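Local atomic coordinates of predicted metal-dependent hydrolase of the TIM-barrel fold (Lactobacillus casei, PDB entry 2QPX), a protein that is probably a zinc-dependent hydrolase of the amidohydrolase group, with two zinc ions bound in a TIM-barrel fold, its substrate not established. Residues Q115-E118 with P123-A126; A146-F151 with I207-Y212. All coordinates share one frame; numbering follows the deposited sequence.

Interaction 1 (Q115-E118 with P123-A126); sequences QTAE and PVKA. With EDO (1,2-ethanediol), chain D.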
ATOM      1  N   GLN A 115      -8.141 -23.728 -33.543  1.00 21.82           N
ATOM      2  CA  GLN A 115      -8.901 -22.623 -34.126  1.00 22.80           C
ATOM      3  C   GLN A 115      -8.430 -21.277 -33.595  1.00 20.65           C
ATOM      4  O   GLN A 115      -8.355 -20.304 -34.337  1.00 20.38           O
ATOM      5  CB  GLN A 115     -10.392 -22.734 -33.882  1.00 22.66           C
ATOM      6  CG  GLN A 115     -11.071 -23.899 -34.568  1.00 28.65           C
ATOM      7  CD  GLN A 115     -12.548 -23.971 -34.205  1.00 33.97           C
ATOM      8  OE1 GLN A 115     -13.169 -22.993 -33.687  1.00 36.16           O
ATOM      9  NE2 GLN A 115     -13.136 -25.136 -34.477  1.00 42.86           N
ATOM     10  N   THR A 116      -8.143 -21.216 -32.292  1.00 18.78           N
ATOM     11  CA  THR A 116      -7.613 -19.981 -31.722  1.00 17.51           C
ATOM     12  C   THR A 116      -6.270 -19.639 -32.372  1.00 17.01           C
ATOM     13  O   THR A 116      -6.032 -18.490 -32.739  1.00 17.02           O
ATOM     14  CB  THR A 116      -7.452 -20.081 -30.206  1.00 16.95           C
ATOM     15  OG1 THR A 116      -8.706 -20.469 -29.612  1.00 18.31           O
ATOM     16  CG2 THR A 116      -7.009 -18.730 -29.604  1.00 17.58           C
ATOM     17  N   ALA A 117      -5.382 -20.629 -32.495  1.00 16.89           N
ATOM     18  CA  ALA A 117      -4.070 -20.396 -33.104  1.00 19.30           C
ATOM     19  C   ALA A 117      -4.217 -19.873 -34.558  1.00 19.82           C
ATOM     20  O   ALA A 117      -3.488 -18.953 -34.980  1.00 20.30           O
ATOM     21  CB  ALA A 117      -3.193 -21.655 -33.045  1.00 18.90           C
ATOM     22  N   GLU A 118      -5.176 -20.410 -35.306  1.00 20.64           N
ATOM     23  CA  GLU A 118      -5.432 -19.937 -36.690  0.70 21.73           C
ATOM     24  C   GLU A 118      -5.929 -18.486 -36.683  1.00 20.82           C
ATOM     25  O   GLU A 118      -5.530 -17.651 -37.535  1.00 20.63           O
ATOM     26  CB  GLU A 118      -6.447 -20.824 -37.451  0.70 23.59           C
ATOM     27  CG  GLU A 118      -6.938 -20.133 -38.761  0.70 25.69           C
ATOM     28  CD  GLU A 118      -7.759 -20.988 -39.730  0.70 27.58           C
ATOM     29  OE1 GLU A 118      -7.757 -22.243 -39.545  0.70 31.92           O
ATOM     30  OE2 GLU A 118      -8.356 -20.382 -40.670  0.70 17.19           O
ATOM     31  N   PRO A 123       1.150 -19.754 -32.004  1.00 16.79           N
ATOM     32  CA  PRO A 123       0.800 -20.929 -31.206  1.00 16.89           C
ATOM     33  C   PRO A 123       0.071 -20.613 -29.901  1.00 15.53           C
ATOM     34  O   PRO A 123       0.313 -19.573 -29.272  1.00 16.64           O
ATOM     35  CB  PRO A 123       2.146 -21.590 -30.935  1.00 18.93           C
ATOM     36  CG  PRO A 123       3.165 -20.536 -31.191  1.00 23.05           C
ATOM     37  CD  PRO A 123       2.595 -19.649 -32.247  1.00 18.02           C
ATOM     38  N   VAL A 124      -0.792 -21.545 -29.504  1.00 16.62           N
ATOM     39  CA  VAL A 124      -1.655 -21.413 -28.323  1.00 15.52           C
ATOM     40  C   VAL A 124      -1.614 -22.752 -27.590  1.00 18.09           C
ATOM     41  O   VAL A 124      -1.857 -23.799 -28.207  1.00 21.43           O
ATOM     42  CB  VAL A 124      -3.120 -21.071 -28.721  1.00 16.22           C
ATOM     43  CG1 VAL A 124      -4.045 -20.996 -27.486  1.00 20.35           C
ATOM     44  CG2 VAL A 124      -3.159 -19.765 -29.549  1.00 15.88           C
ATOM     45  N   LYS A 125      -1.254 -22.726 -26.309  1.00 16.13           N
ATOM     46  CA  LYS A 125      -1.192 -23.931 -25.482  1.00 16.87           C
ATOM     47  C   LYS A 125      -2.069 -23.754 -24.241  1.00 16.06           C
ATOM     48  O   LYS A 125      -2.473 -22.636 -23.891  1.00 18.26           O
ATOM     49  CB  LYS A 125       0.229 -24.241 -25.073  1.00 19.58           C
ATOM     50  CG  LYS A 125       1.206 -24.217 -26.271  1.00 24.45           C
ATOM     51  CD  LYS A 125       1.946 -25.438 -26.487  1.00 28.71           C
ATOM     52  CE  LYS A 125       2.871 -25.309 -27.707  1.00 27.62           C
ATOM     53  NZ  LYS A 125       4.236 -25.948 -27.442  1.00 32.92           N
ATOM     54  N   ALA A 126      -2.365 -24.872 -23.584  1.00 16.02           N
ATOM     55  CA  ALA A 126      -3.292 -24.918 -22.446  1.00 15.58           C
ATOM     56  C   ALA A 126      -2.566 -24.992 -21.102  1.00 14.89           C
ATOM     57  O   ALA A 126      -1.588 -25.734 -20.916  1.00 15.58           O
ATOM     58  CB  ALA A 126      -4.203 -26.166 -22.573  1.00 17.00           C
TER
HETATM   59  C1  EDO D 378      -2.899 -25.008 -30.813  1.00 32.24           C
HETATM   60  O1  EDO D 378      -2.269 -25.829 -29.803  1.00 36.09           O
HETATM   61  C2  EDO D 378      -1.892 -24.743 -31.918  1.00 32.72           C
HETATM   62  O2  EDO D 378      -0.802 -23.924 -31.474  1.00 23.88           O
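Val-124 lays one methyl against the helix backbone at Ala-117, and this apolar touch carries most of the contact. Its CG2 lies 3.7 Å from Ala-117 CA and 4.0 Å from Ala-117 CB. The branch that does the touching is the one set anti to the carbonyl carbon. The other methyl, CG1, stands anti to the backbone N (chi1 177°) and lies more loosely near the Thr-116 methyl. Thr-116 adds a second methyl contact: its CG2 is 4.0 Å from Val-124 CG2, and the two side chains cross at about a right angle. Thr-116 turns its methyl to the strand, while OG1 hydrogen-bonds to Asp-112 O, just before helix 113-120. Pro-123 meets the helix more loosely, through its CA beside Ala-117 CB.

The polar contacts here involve a bound 1,2-ethanediol, probably from the crystallisation liquor. Val-124 N donates to O2 of the diol over 3.1 Å, and the bond is nearly straight at 168°. Val-124 O receives a short bond from the diol O1 at 2.6 Å; a further bond from O2 to this carbonyl is weak. The diol therefore grips both backbone polar groups of one residue. Its carbon C2 rests 3.5 Å from Ala-117 CB, so the small molecule also touches the helix.

On the opposite side of the peptide chain, Pro-123 and Lys-125 make backbone hydrogen bonds to strand 95-101. Val-124 also packs on Ile-100 of that strand and on Leu-113 of the helix. This is the return half of a beta-alpha-beta unit: strand 95-101, helix 113-120 and strand 124-127, with the two strands parallel, as expected in a TIM barrel.

Interaction 2 (A146-F151 with I207-Y212); sequences AWWQAF and IDYMLY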
ATOM      1  N   ALA A 146     -12.017 -42.368  -4.020  1.00 21.81           N
ATOM      2  CA  ALA A 146     -12.150 -42.638  -5.465  1.00 22.82           C
ATOM      3  C   ALA A 146     -12.008 -41.327  -6.239  1.00 21.98           C
ATOM      4  O   ALA A 146     -11.396 -41.307  -7.311  1.00 22.19           O
ATOM      5  CB  ALA A 146     -13.493 -43.272  -5.788  1.00 24.74           C
ATOM      6  N   TRP A 147     -12.579 -40.250  -5.712  1.00 20.70           N
ATOM      7  CA  TRP A 147     -12.429 -38.926  -6.336  1.00 18.06           C
ATOM      8  C   TRP A 147     -10.949 -38.511  -6.385  1.00 19.57           C
ATOM      9  O   TRP A 147     -10.422 -38.111  -7.439  1.00 18.06           O
ATOM     10  CB  TRP A 147     -13.213 -37.884  -5.570  1.00 18.83           C
ATOM     11  CG  TRP A 147     -12.830 -36.482  -5.973  1.00 18.37           C
ATOM     12  CD1 TRP A 147     -13.226 -35.819  -7.094  1.00 19.10           C
ATOM     13  CD2 TRP A 147     -11.950 -35.605  -5.270  1.00 16.84           C
ATOM     14  NE1 TRP A 147     -12.642 -34.574  -7.156  1.00 19.53           N
ATOM     15  CE2 TRP A 147     -11.869 -34.407  -6.028  1.00 18.16           C
ATOM     16  CE3 TRP A 147     -11.230 -35.697  -4.068  1.00 18.23           C
ATOM     17  CZ2 TRP A 147     -11.077 -33.355  -5.647  1.00 18.45           C
ATOM     18  CZ3 TRP A 147     -10.457 -34.644  -3.675  1.00 18.52           C
ATOM     19  CH2 TRP A 147     -10.373 -33.475  -4.478  1.00 18.52           C
ATOM     20  N   TRP A 148     -10.263 -38.618  -5.248  1.00 18.80           N
ATOM     21  CA  TRP A 148      -8.858 -38.229  -5.168  1.00 19.07           C
ATOM     22  C   TRP A 148      -7.986 -39.064  -6.109  1.00 18.53           C
ATOM     23  O   TRP A 148      -7.087 -38.533  -6.790  1.00 19.09           O
ATOM     24  CB  TRP A 148      -8.338 -38.333  -3.732  1.00 18.68           C
ATOM     25  CG  TRP A 148      -6.899 -37.960  -3.640  1.00 19.04           C
ATOM     26  CD1 TRP A 148      -5.850 -38.783  -3.382  1.00 22.82           C
ATOM     27  CD2 TRP A 148      -6.337 -36.660  -3.881  1.00 18.60           C
ATOM     28  NE1 TRP A 148      -4.675 -38.082  -3.419  1.00 23.38           N
ATOM     29  CE2 TRP A 148      -4.942 -36.781  -3.744  1.00 19.92           C
ATOM     30  CE3 TRP A 148      -6.878 -35.420  -4.219  1.00 20.53           C
ATOM     31  CZ2 TRP A 148      -4.085 -35.683  -3.884  1.00 19.97           C
ATOM     32  CZ3 TRP A 148      -6.042 -34.342  -4.351  1.00 21.23           C
ATOM     33  CH2 TRP A 148      -4.656 -34.481  -4.214  1.00 21.47           C
ATOM     34  N   GLN A 149      -8.234 -40.361  -6.172  1.00 20.61           N
ATOM     35  CA  GLN A 149      -7.453 -41.199  -7.089  1.00 21.24           C
ATOM     36  C   GLN A 149      -7.618 -40.742  -8.543  1.00 20.77           C
ATOM     37  O   GLN A 149      -6.634 -40.594  -9.275  1.00 21.46           O
ATOM     38  CB  GLN A 149      -7.818 -42.687  -6.932  1.00 22.39           C
ATOM     39  CG  GLN A 149      -7.071 -43.572  -7.903  1.00 25.00           C
ATOM     40  CD  GLN A 149      -7.426 -45.030  -7.716  1.00 31.64           C
ATOM     41  OE1 GLN A 149      -8.262 -45.570  -8.438  1.00 44.94           O
ATOM     42  NE2 GLN A 149      -6.827 -45.656  -6.722  1.00 37.12           N
ATOM     43  N   ALA A 150      -8.863 -40.498  -8.938  1.00 19.53           N
ATOM     44  CA  ALA A 150      -9.152 -40.121 -10.317  1.00 19.24           C
ATOM     45  C   ALA A 150      -8.559 -38.735 -10.645  1.00 19.44           C
ATOM     46  O   ALA A 150      -7.939 -38.535 -11.696  1.00 20.64           O
ATOM     47  CB  ALA A 150     -10.645 -40.133 -10.580  1.00 21.02           C
ATOM     48  N   PHE A 151      -8.768 -37.800  -9.733  1.00 18.26           N
ATOM     49  CA  PHE A 151      -8.323 -36.425  -9.943  1.00 19.22           C
ATOM     50  C   PHE A 151      -6.803 -36.363  -9.932  1.00 18.00           C
ATOM     51  O   PHE A 151      -6.204 -35.753 -10.822  1.00 18.35           O
ATOM     52  CB  PHE A 151      -8.945 -35.497  -8.895  1.00 18.45           C
ATOM     53  CG  PHE A 151      -8.330 -34.118  -8.847  1.00 16.21           C
ATOM     54  CD1 PHE A 151      -8.500 -33.236  -9.901  1.00 17.83           C
ATOM     55  CD2 PHE A 151      -7.502 -33.743  -7.814  1.00 19.01           C
ATOM     56  CE1 PHE A 151      -7.886 -31.966  -9.861  1.00 17.90           C
ATOM     57  CE2 PHE A 151      -6.897 -32.474  -7.779  1.00 19.56           C
ATOM     58  CZ  PHE A 151      -7.115 -31.592  -8.793  1.00 18.50           C
ATOM     59  N   ILE A 207      -9.516 -27.554  -0.674  1.00 14.60           N
ATOM     60  CA  ILE A 207      -8.611 -26.820  -1.581  1.00 13.88           C
ATOM     61  C   ILE A 207      -7.182 -26.815  -1.034  1.00 13.57           C
ATOM     62  O   ILE A 207      -6.224 -27.084  -1.773  1.00 14.75           O
ATOM     63  CB  ILE A 207      -9.115 -25.368  -1.832  1.00 14.00           C
ATOM     64  CG1 ILE A 207     -10.353 -25.421  -2.761  1.00 15.43           C
ATOM     65  CG2 ILE A 207      -8.036 -24.512  -2.491  1.00 14.99           C
ATOM     66  CD1 ILE A 207     -11.116 -24.073  -2.931  1.00 18.27           C
ATOM     67  N   ASP A 208      -7.011 -26.535   0.254  1.00 13.18           N
ATOM     68  CA  ASP A 208      -5.662 -26.461   0.819  1.00 13.47           C
ATOM     69  C   ASP A 208      -5.032 -27.863   0.804  1.00 14.31           C
ATOM     70  O   ASP A 208      -3.840 -27.996   0.430  1.00 14.45           O
ATOM     71  CB  ASP A 208      -5.664 -25.876   2.239  1.00 14.79           C
ATOM     72  CG  ASP A 208      -5.843 -24.366   2.287  1.00 17.90           C
ATOM     73  OD1 ASP A 208      -6.085 -23.748   1.232  1.00 19.01           O
ATOM     74  OD2 ASP A 208      -5.724 -23.795   3.427  1.00 18.65           O
ATOM     75  N   TYR A 209      -5.789 -28.914   1.166  1.00 13.75           N
ATOM     76  CA  TYR A 209      -5.266 -30.291   1.039  1.00 14.31           C
ATOM     77  C   TYR A 209      -4.779 -30.545  -0.406  1.00 13.29           C
ATOM     78  O   TYR A 209      -3.663 -31.073  -0.652  1.00 15.46           O
ATOM     79  CB  TYR A 209      -6.357 -31.321   1.417  1.00 14.57           C
ATOM     80  CG  TYR A 209      -5.916 -32.739   1.314  1.00 16.14           C
ATOM     81  CD1 TYR A 209      -5.989 -33.442   0.127  1.00 15.62           C
ATOM     82  CD2 TYR A 209      -5.405 -33.400   2.442  1.00 15.01           C
ATOM     83  CE1 TYR A 209      -5.581 -34.779   0.067  1.00 18.22           C
ATOM     84  CE2 TYR A 209      -4.977 -34.685   2.390  1.00 17.61           C
ATOM     85  CZ  TYR A 209      -5.053 -35.381   1.214  1.00 18.30           C
ATOM     86  OH  TYR A 209      -4.608 -36.674   1.154  1.00 21.07           O
HETATM   87  N   MSE A 210      -5.645 -30.226  -1.376  1.00 13.54           N
HETATM   88  CA  MSE A 210      -5.354 -30.429  -2.775  0.50 14.09           C
HETATM   89  C   MSE A 210      -4.052 -29.738  -3.149  1.00 14.11           C
HETATM   90  O   MSE A 210      -3.172 -30.335  -3.802  1.00 15.77           O
HETATM   91  CB  MSE A 210      -6.484 -29.821  -3.599  0.50 14.83           C
HETATM   92  CG  MSE A 210      -6.325 -29.969  -5.075  0.50 13.73           C
HETATM   93 SE   MSE A 210      -7.512 -28.816  -6.129  0.40 16.74          SE
HETATM   94  CE  MSE A 210      -6.568 -27.098  -6.020  0.50 19.14           C
ATOM     95  N   LEU A 211      -3.916 -28.467  -2.746  1.00 13.27           N
ATOM     96  CA  LEU A 211      -2.722 -27.715  -3.163  1.00 13.73           C
ATOM     97  C   LEU A 211      -1.425 -28.287  -2.575  1.00 14.30           C
ATOM     98  O   LEU A 211      -0.386 -28.350  -3.257  1.00 14.92           O
ATOM     99  CB  LEU A 211      -2.888 -26.243  -2.805  1.00 13.59           C
ATOM    100  CG  LEU A 211      -3.926 -25.502  -3.663  1.00 12.96           C
ATOM    101  CD1 LEU A 211      -4.268 -24.149  -3.011  1.00 17.09           C
ATOM    102  CD2 LEU A 211      -3.417 -25.397  -5.120  1.00 16.06           C
ATOM    103  N   TYR A 212      -1.465 -28.702  -1.310  1.00 14.55           N
ATOM    104  CA  TYR A 212      -0.279 -29.309  -0.703  1.00 15.38           C
ATOM    105  C   TYR A 212       0.031 -30.651  -1.338  1.00 14.89           C
ATOM    106  O   TYR A 212       1.184 -30.983  -1.572  1.00 16.90           O
ATOM    107  CB  TYR A 212      -0.444 -29.464   0.822  1.00 15.24           C
ATOM    108  CG  TYR A 212      -0.079 -28.190   1.593  1.00 16.36           C
ATOM    109  CD1 TYR A 212      -0.972 -27.145   1.727  1.00 16.08           C
ATOM    110  CD2 TYR A 212       1.200 -28.011   2.165  1.00 17.17           C
ATOM    111  CE1 TYR A 212      -0.633 -25.995   2.418  1.00 16.64           C
ATOM    112  CE2 TYR A 212       1.546 -26.832   2.839  1.00 19.74           C
ATOM    113  CZ  TYR A 212       0.635 -25.837   2.961  1.00 18.60           C
ATOM    114  OH  TYR A 212       0.954 -24.666   3.618  1.00 21.05           O
TER
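Met-210, present as selenomethionine, packs obliquely against ring atoms CE2 and CZ of Phe-151 in a Met-aromatic contact between two helices. Helices 144-156 and 204-221 belong to the helical part of a TIM-barrel protein, and their short segments here cross at -40° with axes 12.8 Å apart. Met-210 CG comes within 3.7 Å of Phe-151 CE2. The SE atom approaches Phe-151 CZ at 3.9 Å in the conformer given; a second one is deposited, so the selenium contact is less certain. CG and SE are carried to the ring by a chain extended through chi1 and chi2 (-179° and -165°); the bend at chi3 turns only the terminal CE.

Trp-148 forms the other half of the contact. Tyr-209 turns an edge to one face of the indole in a T-shaped stack, with the six-membered ring of Trp-148 and the Tyr-209 ring 5.5 Å apart between centroids. Tyr-209 CE1 stands over the centre of that face. Trp-148 CZ3 also reaches the base of Met-210, 4.3 Å from its CA. Phe-151 is also a neighbour of Trp-148 within helix 144-156. Without the Phe-151 ring, as with an alanine here, Met-210 CG would probably lose its aromatic partner and a gap would open beside Trp-148.

Further out, Tyr-209 stacks on His-213, one turn along its own helix. Trp-148 packs on His-213, Val-214 and Phe-217. Leu-130 and Glu-131 of helix 130-138 touch Met-210. Trp-148 CZ3 meets the Phe-151 ring at its edge, in the plane of the ring.

Interaction 1 closes before interaction 2 opens along the chain. Their centres lie 29 Å apart, and their nearest atoms are about 14 Å apart, so they do not touch. Interaction 1 joins a helix to a strand of the parallel sheet that also holds strand 14-19, the strand with zinc ligand His-18. The side chain of Thr-116 is about 9 Å from that of His-20, and the side chain of Val-124 is about 14 Å from a zinc ion. Interaction 2 joins two helices. The side chain of Met-210 is about 12 Å from that of His-228, a ligand of the second zinc. Neither contact supplies a metal ligand.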